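Local coordinates for protein acyl-CoA dehydrogenase (Thermus thermophilus, PDB 2Z1Q) that probably catalyses the FAD-dependent oxidation of saturated acyl-CoA thioesters to their 2,3-dehydroacyl-CoA products, passing the electrons to an acceptor, at residues B[453-464]-B[478-486]; B[522-530]-B[540-548]. All coordinates share one frame; numbering follows the deposited sequence.

Contact 1 of 2, residues B[453-464]-B[478-486]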
loop_
_atom_site.group_PDB
_atom_site.type_symbol
_atom_site.label_atom_id
_atom_site.label_comp_id
_atom_site.label_asym_id
_atom_site.label_seq_id
_atom_site.Cartn_x
_atom_site.Cartn_y
_atom_site.Cartn_z
ATOM N N LEU B 453 10.465 4.823 -25.585
ATOM C CA LEU B 453 9.755 3.895 -24.707
ATOM C C LEU B 453 8.913 2.991 -25.586
ATOM O O LEU B 453 8.920 1.774 -25.413
ATOM C CB LEU B 453 8.849 4.651 -23.719
ATOM C CG LEU B 453 9.581 5.469 -22.653
ATOM C CD1 LEU B 453 8.599 6.248 -21.803
ATOM C CD2 LEU B 453 10.406 4.529 -21.793
ATOM N N LYS B 454 8.214 3.587 -26.553
ATOM C CA LYS B 454 7.382 2.817 -27.477
ATOM C C LYS B 454 8.251 1.793 -28.183
ATOM O O LYS B 454 7.860 0.641 -28.345
ATOM C CB LYS B 454 6.737 3.724 -28.514
ATOM C CG LYS B 454 6.020 4.904 -27.907
ATOM C CD LYS B 454 5.376 5.758 -28.974
ATOM C CE LYS B 454 4.699 6.955 -28.347
ATOM N NZ LYS B 454 4.036 7.785 -29.388
ATOM N N LYS B 455 9.430 2.227 -28.609
ATOM C CA LYS B 455 10.355 1.321 -29.280
ATOM C C LYS B 455 10.809 0.235 -28.305
ATOM O O LYS B 455 10.907 -0.935 -28.677
ATOM C CB LYS B 455 11.586 2.081 -29.801
ATOM C CG LYS B 455 11.293 3.074 -30.915
ATOM C CD LYS B 455 12.574 3.719 -31.435
ATOM C CE LYS B 455 12.290 4.606 -32.645
ATOM N NZ LYS B 455 11.440 5.780 -32.307
ATOM N N LEU B 456 11.084 0.624 -27.061
ATOM C CA LEU B 456 11.541 -0.331 -26.051
ATOM C C LEU B 456 10.548 -1.478 -25.923
ATOM O O LEU B 456 10.930 -2.652 -25.943
ATOM C CB LEU B 456 11.715 0.357 -24.686
ATOM C CG LEU B 456 12.218 -0.524 -23.527
ATOM C CD1 LEU B 456 13.628 -1.025 -23.822
ATOM C CD2 LEU B 456 12.209 0.278 -22.232
ATOM N N ALA B 457 9.271 -1.126 -25.797
ATOM C CA ALA B 457 8.194 -2.105 -25.679
ATOM C C ALA B 457 8.227 -3.036 -26.877
ATOM O O ALA B 457 8.220 -4.257 -26.730
ATOM C CB ALA B 457 6.847 -1.395 -25.610
ATOM N N LEU B 458 8.265 -2.451 -28.069
ATOM C CA LEU B 458 8.300 -3.241 -29.298
ATOM C C LEU B 458 9.492 -4.185 -29.333
ATOM O O LEU B 458 9.377 -5.330 -29.764
ATOM C CB LEU B 458 8.341 -2.317 -30.518
ATOM C CG LEU B 458 7.014 -1.642 -30.875
ATOM C CD1 LEU B 458 7.236 -0.433 -31.779
ATOM C CD2 LEU B 458 6.123 -2.673 -31.543
ATOM N N MET B 459 10.640 -3.712 -28.872
ATOM C CA MET B 459 11.835 -4.539 -28.889
ATOM C C MET B 459 11.666 -5.770 -28.008
ATOM O O MET B 459 11.941 -6.893 -28.432
ATOM C CB MET B 459 13.045 -3.736 -28.413
ATOM C CG MET B 459 14.367 -4.391 -28.739
ATOM S SD MET B 459 15.621 -3.997 -27.504
ATOM C CE MET B 459 15.971 -2.283 -27.874
ATOM N N VAL B 460 11.217 -5.556 -26.778
ATOM C CA VAL B 460 11.036 -6.663 -25.858
ATOM C C VAL B 460 9.924 -7.590 -26.318
ATOM O O VAL B 460 10.073 -8.812 -26.303
ATOM C CB VAL B 460 10.703 -6.161 -24.460
ATOM C CG1 VAL B 460 10.464 -7.343 -23.534
ATOM C CG2 VAL B 460 11.834 -5.292 -23.953
ATOM N N ALA B 461 8.809 -6.996 -26.729
ATOM C CA ALA B 461 7.660 -7.760 -27.190
ATOM C C ALA B 461 8.056 -8.650 -28.370
ATOM O O ALA B 461 7.665 -9.825 -28.437
ATOM C CB ALA B 461 6.544 -6.810 -27.595
ATOM N N GLY B 462 8.837 -8.086 -29.292
ATOM C CA GLY B 462 9.271 -8.841 -30.453
ATOM C C GLY B 462 10.139 -10.024 -30.075
ATOM O O GLY B 462 9.898 -11.145 -30.522
ATOM N N LEU B 463 11.148 -9.775 -29.241
ATOM C CA LEU B 463 12.065 -10.820 -28.796
ATOM C C LEU B 463 11.304 -11.934 -28.094
ATOM O O LEU B 463 11.669 -13.109 -28.189
ATOM C CB LEU B 463 13.129 -10.228 -27.866
ATOM C CG LEU B 463 14.141 -9.285 -28.533
ATOM C CD1 LEU B 463 14.989 -8.583 -27.492
ATOM C CD2 LEU B 463 15.028 -10.084 -29.478
ATOM N N ALA B 464 10.236 -11.566 -27.392
ATOM C CA ALA B 464 9.432 -12.550 -26.686
ATOM C C ALA B 464 8.735 -13.452 -27.703
ATOM O O ALA B 464 8.688 -14.669 -27.537
ATOM C CB ALA B 464 8.410 -11.855 -25.809
ATOM N N VAL B 478 7.287 -11.513 -18.463
ATOM C CA VAL B 478 7.692 -10.770 -19.649
ATOM C C VAL B 478 6.555 -9.861 -20.135
ATOM O O VAL B 478 6.782 -8.694 -20.444
ATOM C CB VAL B 478 8.064 -11.720 -20.794
ATOM C CG1 VAL B 478 8.438 -10.910 -22.028
ATOM C CG2 VAL B 478 9.208 -12.640 -20.364
ATOM N N LEU B 479 5.333 -10.374 -20.214
ATOM C CA LEU B 479 4.233 -9.546 -20.685
ATOM C C LEU B 479 3.972 -8.355 -19.776
ATOM O O LEU B 479 3.649 -7.265 -20.249
ATOM C CB LEU B 479 2.951 -10.375 -20.827
ATOM C CG LEU B 479 3.005 -11.478 -21.887
ATOM C CD1 LEU B 479 1.617 -12.005 -22.134
ATOM C CD2 LEU B 479 3.581 -10.934 -23.179
ATOM N N GLY B 480 4.120 -8.579 -18.473
ATOM C CA GLY B 480 3.900 -7.529 -17.496
ATOM C C GLY B 480 4.880 -6.376 -17.616
ATOM O O GLY B 480 4.484 -5.206 -17.557
ATOM N N ALA B 481 6.161 -6.706 -17.754
ATOM C CA ALA B 481 7.182 -5.679 -17.903
ATOM C C ALA B 481 6.840 -4.899 -19.188
ATOM O O ALA B 481 6.938 -3.681 -19.227
ATOM C CB ALA B 481 8.583 -6.322 -17.994
ATOM N N VAL B 482 6.416 -5.608 -20.230
ATOM C CA VAL B 482 6.042 -4.936 -21.477
ATOM C C VAL B 482 4.848 -3.996 -21.257
ATOM O O VAL B 482 4.862 -2.861 -21.729
ATOM C CB VAL B 482 5.709 -5.968 -22.586
ATOM C CG1 VAL B 482 5.063 -5.275 -23.776
ATOM C CG2 VAL B 482 6.982 -6.657 -23.036
ATOM N N ALA B 483 3.831 -4.457 -20.528
ATOM C CA ALA B 483 2.647 -3.646 -20.240
ATOM C C ALA B 483 2.984 -2.393 -19.435
ATOM O O ALA B 483 2.446 -1.319 -19.694
ATOM C CB ALA B 483 1.588 -4.494 -19.501
ATOM N N ASP B 484 3.888 -2.521 -18.468
ATOM C CA ASP B 484 4.298 -1.381 -17.656
ATOM C C ASP B 484 4.993 -0.304 -18.503
ATOM O O ASP B 484 4.914 0.885 -18.200
ATOM C CB ASP B 484 5.196 -1.843 -16.507
ATOM C CG ASP B 484 4.422 -2.620 -15.452
ATOM O OD1 ASP B 484 3.279 -2.206 -15.164
ATOM O OD2 ASP B 484 4.936 -3.630 -14.917
ATOM N N ILE B 485 5.655 -0.717 -19.575
ATOM C CA ILE B 485 6.317 0.257 -20.434
ATOM C C ILE B 485 5.246 0.969 -21.265
ATOM O O ILE B 485 5.257 2.198 -21.378
ATOM C CB ILE B 485 7.353 -0.435 -21.334
ATOM C CG1 ILE B 485 8.362 -1.163 -20.442
ATOM C CG2 ILE B 485 8.072 0.592 -22.207
ATOM C CD1 ILE B 485 9.421 -1.919 -21.180
ATOM N N LEU B 486 4.299 0.195 -21.796
ATOM C CA LEU B 486 3.205 0.750 -22.595
ATOM C C LEU B 486 2.380 1.724 -21.755
ATOM O O LEU B 486 1.960 2.775 -22.251
ATOM C CB LEU B 486 2.316 -0.384 -23.137
ATOM C CG LEU B 486 2.994 -1.303 -24.160
ATOM C CD1 LEU B 486 2.113 -2.512 -24.454
ATOM C CD2 LEU B 486 3.278 -0.521 -25.435
#
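With CG2 of I485 anti to its backbone N and CG1 anti to the carbonyl carbon (chi1 -58°), the two branches of this residue spread over helix 453-464, CG2 mainly against L453 and A457, CD1 against L456. CG2 lies 3.5 Å from the backbone O of L453 and 4.1 Å from CB of A457. The longer branch, nearly perpendicular to the side chain of L456, brings CD1 within 3.7 Å of CD2 of L456. An alanine in place of I485 would probably open a gap between the two helices beside L456 and A457, and leave CD2 of L456 without its methyl partner. A457 is small enough for the helices to close in: its CA is 5.5 Å from CA of V482, and its CB meets CD2 of L486 at 3.7 Å. Helices 445-468 and 476-502, successive in the chain, form an antiparallel helical hairpin in a C-terminal acyl-CoA dehydrogenase domain; the short segments cross at -164° with their axes 9.0 Å apart. Farther along, V460 and V482 run alongside, pointing opposite ways, CG1 of V460 touching CG2 of V482 at 3.6 Å. Beta-branched valines suit such a seam because their methyls sit close to the backbone and have little freedom. Beyond them, CB of A464 rests 3.9 Å from CG1 of V478. L412 covers A457 and A461 from helix 410-413, while K454 forms a salt bridge with E493, farther along helix 476-502, tying the same two helices.

Contact 2 of 2, residues B[522-530]-B[540-548]; sequences QAGALSVLP and VVYSAARRL
Y542 reaches from helix 540-547 past L526 and L529 to P530, and its atoms meet these residues in turn. With CG anti to the carbonyl carbon (chi1 -58°), the ring swings across toward segment 522-530. CB lies 4.2 Å from CD2 of L526, a methyl that also approaches CD1 of the ring. At CE1 the ring edge receives CB of L529, 3.6 Å away and near the ring plane. CZ is 4.0 Å from CG of P530, and the hydroxyl OH ends beside the proline, 3.2 Å from its CA. The rigid proline offers the phenol a compact apolar surface. L529 directs CG to CG1 of V541 at 3.8 Å and CD2 to CB of A545 at 3.9 Å; the short alanine admits the leucine methyl into the antiparallel hairpin of helices 505-528 and 535-547, part of the C-terminal acyl-CoA dehydrogenase family region. CD1 of L526 lies near NE of R546. OE1 of Q522 is hydrogen-bonded to OG1 of T549, which also bonds O of A545 and of R546. The second subunit packs against P530 and Y542 through its own G554 and P553. With no direct hydrogen bond between the segments, cohesion rests mainly on apolar packing, with one polar tie through T549 just past segment 540-548.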
loop_
_atom_site.group_PDB
_atom_site.type_symbol
_atom_site.label_atom_id
_atom_site.label_comp_id
_atom_site.label_asym_id
_atom_site.label_seq_id
_atom_site.Cartn_x
_atom_site.Cartn_y
_atom_site.Cartn_z
ATOM N N GLN B 522 13.887 1.123 -17.954
ATOM C CA GLN B 522 15.178 0.452 -18.047
ATOM C C GLN B 522 15.215 -0.760 -17.123
ATOM O O GLN B 522 15.523 -1.866 -17.567
ATOM C CB GLN B 522 16.328 1.409 -17.705
ATOM C CG GLN B 522 17.713 0.808 -17.956
ATOM C CD GLN B 522 18.830 1.834 -17.987
ATOM O OE1 GLN B 522 18.877 2.696 -18.871
ATOM N NE2 GLN B 522 19.739 1.747 -17.021
ATOM N N ALA B 523 14.885 -0.548 -15.849
ATOM C CA ALA B 523 14.875 -1.630 -14.868
ATOM C C ALA B 523 13.955 -2.772 -15.303
ATOM O O ALA B 523 14.358 -3.925 -15.296
ATOM C CB ALA B 523 14.458 -1.091 -13.487
ATOM N N GLY B 524 12.727 -2.454 -15.700
ATOM C CA GLY B 524 11.812 -3.503 -16.129
ATOM C C GLY B 524 12.272 -4.285 -17.352
ATOM O O GLY B 524 12.230 -5.526 -17.356
ATOM N N ALA B 525 12.695 -3.575 -18.399
ATOM C CA ALA B 525 13.156 -4.246 -19.616
ATOM C C ALA B 525 14.343 -5.141 -19.272
ATOM O O ALA B 525 14.412 -6.301 -19.682
ATOM C CB ALA B 525 13.554 -3.207 -20.693
ATOM N N LEU B 526 15.275 -4.609 -18.494
ATOM C CA LEU B 526 16.449 -5.380 -18.120
ATOM C C LEU B 526 16.174 -6.507 -17.136
ATOM O O LEU B 526 17.020 -7.385 -16.951
ATOM C CB LEU B 526 17.526 -4.456 -17.548
ATOM C CG LEU B 526 18.071 -3.428 -18.538
ATOM C CD1 LEU B 526 18.952 -2.422 -17.804
ATOM C CD2 LEU B 526 18.840 -4.146 -19.638
ATOM N N SER B 527 15.004 -6.496 -16.505
ATOM C CA SER B 527 14.679 -7.538 -15.543
ATOM C C SER B 527 14.016 -8.734 -16.218
ATOM O O SER B 527 13.870 -9.793 -15.606
ATOM C CB SER B 527 13.764 -6.989 -14.438
ATOM O OG SER B 527 12.470 -6.694 -14.935
ATOM N N VAL B 528 13.620 -8.564 -17.478
ATOM C CA VAL B 528 12.988 -9.657 -18.219
ATOM C C VAL B 528 13.707 -10.008 -19.512
ATOM O O VAL B 528 13.314 -10.941 -20.210
ATOM C CB VAL B 528 11.497 -9.351 -18.549
ATOM C CG1 VAL B 528 10.707 -9.178 -17.263
ATOM C CG2 VAL B 528 11.388 -8.112 -19.430
ATOM N N LEU B 529 14.764 -9.277 -19.834
ATOM C CA LEU B 529 15.512 -9.529 -21.059
ATOM C C LEU B 529 16.393 -10.785 -20.993
ATOM O O LEU B 529 16.442 -11.566 -21.945
ATOM C CB LEU B 529 16.336 -8.292 -21.413
ATOM C CG LEU B 529 15.974 -7.575 -22.722
ATOM C CD1 LEU B 529 14.579 -7.945 -23.220
ATOM C CD2 LEU B 529 16.078 -6.090 -22.480
ATOM N N PRO B 530 17.094 -10.993 -19.869
ATOM C CA PRO B 530 17.952 -12.175 -19.723
ATOM C C PRO B 530 17.136 -13.450 -19.958
ATOM O O PRO B 530 17.699 -14.533 -20.180
ATOM C CB PRO B 530 18.444 -12.065 -18.278
ATOM C CG PRO B 530 18.466 -10.580 -18.037
ATOM C CD PRO B 530 17.185 -10.118 -18.684
ATOM N N VAL B 540 24.185 -7.152 -26.611
ATOM C CA VAL B 540 23.816 -6.163 -27.629
ATOM C C VAL B 540 22.429 -5.617 -27.306
ATOM O O VAL B 540 22.201 -4.404 -27.320
ATOM C CB VAL B 540 23.767 -6.783 -29.056
ATOM C CG1 VAL B 540 23.630 -5.676 -30.094
ATOM C CG2 VAL B 540 25.016 -7.611 -29.327
ATOM N N VAL B 541 21.503 -6.526 -27.019
ATOM C CA VAL B 541 20.135 -6.157 -26.668
ATOM C C VAL B 541 20.126 -5.269 -25.424
ATOM O O VAL B 541 19.394 -4.277 -25.371
ATOM C CB VAL B 541 19.277 -7.415 -26.391
ATOM C CG1 VAL B 541 17.858 -7.014 -25.990
ATOM C CG2 VAL B 541 19.262 -8.315 -27.627
ATOM N N TYR B 542 20.939 -5.615 -24.427
ATOM C CA TYR B 542 20.983 -4.823 -23.201
ATOM C C TYR B 542 21.416 -3.383 -23.480
ATOM O O TYR B 542 20.867 -2.439 -22.902
ATOM C CB TYR B 542 21.928 -5.457 -22.161
ATOM C CG TYR B 542 21.580 -6.878 -21.750
ATOM C CD1 TYR B 542 20.274 -7.374 -21.849
ATOM C CD2 TYR B 542 22.562 -7.722 -21.231
ATOM C CE1 TYR B 542 19.961 -8.684 -21.434
ATOM C CE2 TYR B 542 22.263 -9.022 -20.818
ATOM C CZ TYR B 542 20.968 -9.496 -20.919
ATOM O OH TYR B 542 20.711 -10.782 -20.501
ATOM N N SER B 543 22.392 -3.203 -24.362
ATOM C CA SER B 543 22.845 -1.860 -24.688
ATOM C C SER B 543 21.738 -1.114 -25.431
ATOM O O SER B 543 21.572 0.092 -25.258
ATOM C CB SER B 543 24.108 -1.912 -25.550
ATOM O OG SER B 543 25.187 -2.471 -24.821
ATOM N N ALA B 544 20.966 -1.820 -26.247
ATOM C CA ALA B 544 19.897 -1.148 -26.973
ATOM C C ALA B 544 18.802 -0.699 -26.014
ATOM O O ALA B 544 18.236 0.383 -26.174
ATOM C CB ALA B 544 19.321 -2.059 -28.031
ATOM N N ALA B 545 18.509 -1.531 -25.019
ATOM C CA ALA B 545 17.484 -1.200 -24.041
ATOM C C ALA B 545 17.900 0.040 -23.252
ATOM O O ALA B 545 17.063 0.873 -22.899
ATOM C CB ALA B 545 17.259 -2.386 -23.096
ATOM N N ARG B 546 19.195 0.176 -22.989
ATOM C CA ARG B 546 19.688 1.323 -22.233
ATOM C C ARG B 546 19.631 2.619 -23.022
ATOM O O ARG B 546 19.242 3.659 -22.491
ATOM C CB ARG B 546 21.126 1.092 -21.764
ATOM C CG ARG B 546 21.291 -0.107 -20.846
ATOM C CD ARG B 546 22.651 -0.099 -20.157
ATOM N NE ARG B 546 22.855 -1.296 -19.344
ATOM C CZ ARG B 546 23.167 -2.491 -19.836
ATOM N NH1 ARG B 546 23.326 -3.524 -19.016
ATOM N NH2 ARG B 546 23.337 -2.650 -21.145
ATOM N N ARG B 547 20.026 2.575 -24.287
ATOM C CA ARG B 547 20.005 3.782 -25.098
ATOM C C ARG B 547 18.583 4.265 -25.308
ATOM O O ARG B 547 18.326 5.466 -25.348
ATOM C CB ARG B 547 20.685 3.550 -26.455
ATOM C CG ARG B 547 20.303 2.251 -27.151
ATOM C CD ARG B 547 20.928 2.168 -28.548
ATOM N NE ARG B 547 20.344 3.154 -29.456
ATOM C CZ ARG B 547 19.102 3.086 -29.925
ATOM N NH1 ARG B 547 18.321 2.070 -29.584
ATOM N NH2 ARG B 547 18.633 4.038 -30.722
ATOM N N LEU B 548 17.657 3.325 -25.428
ATOM C CA LEU B 548 16.264 3.680 -25.632
ATOM C C LEU B 548 15.655 4.290 -24.378
ATOM O O LEU B 548 14.534 4.795 -24.412
ATOM C CB LEU B 548 15.457 2.453 -26.081
ATOM C CG LEU B 548 15.611 2.000 -27.539
ATOM C CD1 LEU B 548 14.769 0.769 -27.763
ATOM C CD2 LEU B 548 15.177 3.104 -28.498
#

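How the contacts relate
Contact 1 is wholly buried and built from aliphatic side chains, whereas contact 2 is partly buried, lies farther from the chain's centre and brings in a tyrosine, a glutamine and an arginine. The two share no helix: contact 1 joins 445-468 with 476-502, contact 2 joins 505-528 with 535-547. Yet the four helices pack together: helices 476-502 and 505-528 follow one another in the chain, and the contact centres are 10 Å apart. M459 links the pairs, its CE lying 3.4 Å from CB of A544, and L463 meets V541 beside it. A481 likewise packs on V528. Contact 1 touches no other chain, while contact 2 also borders the second subunit.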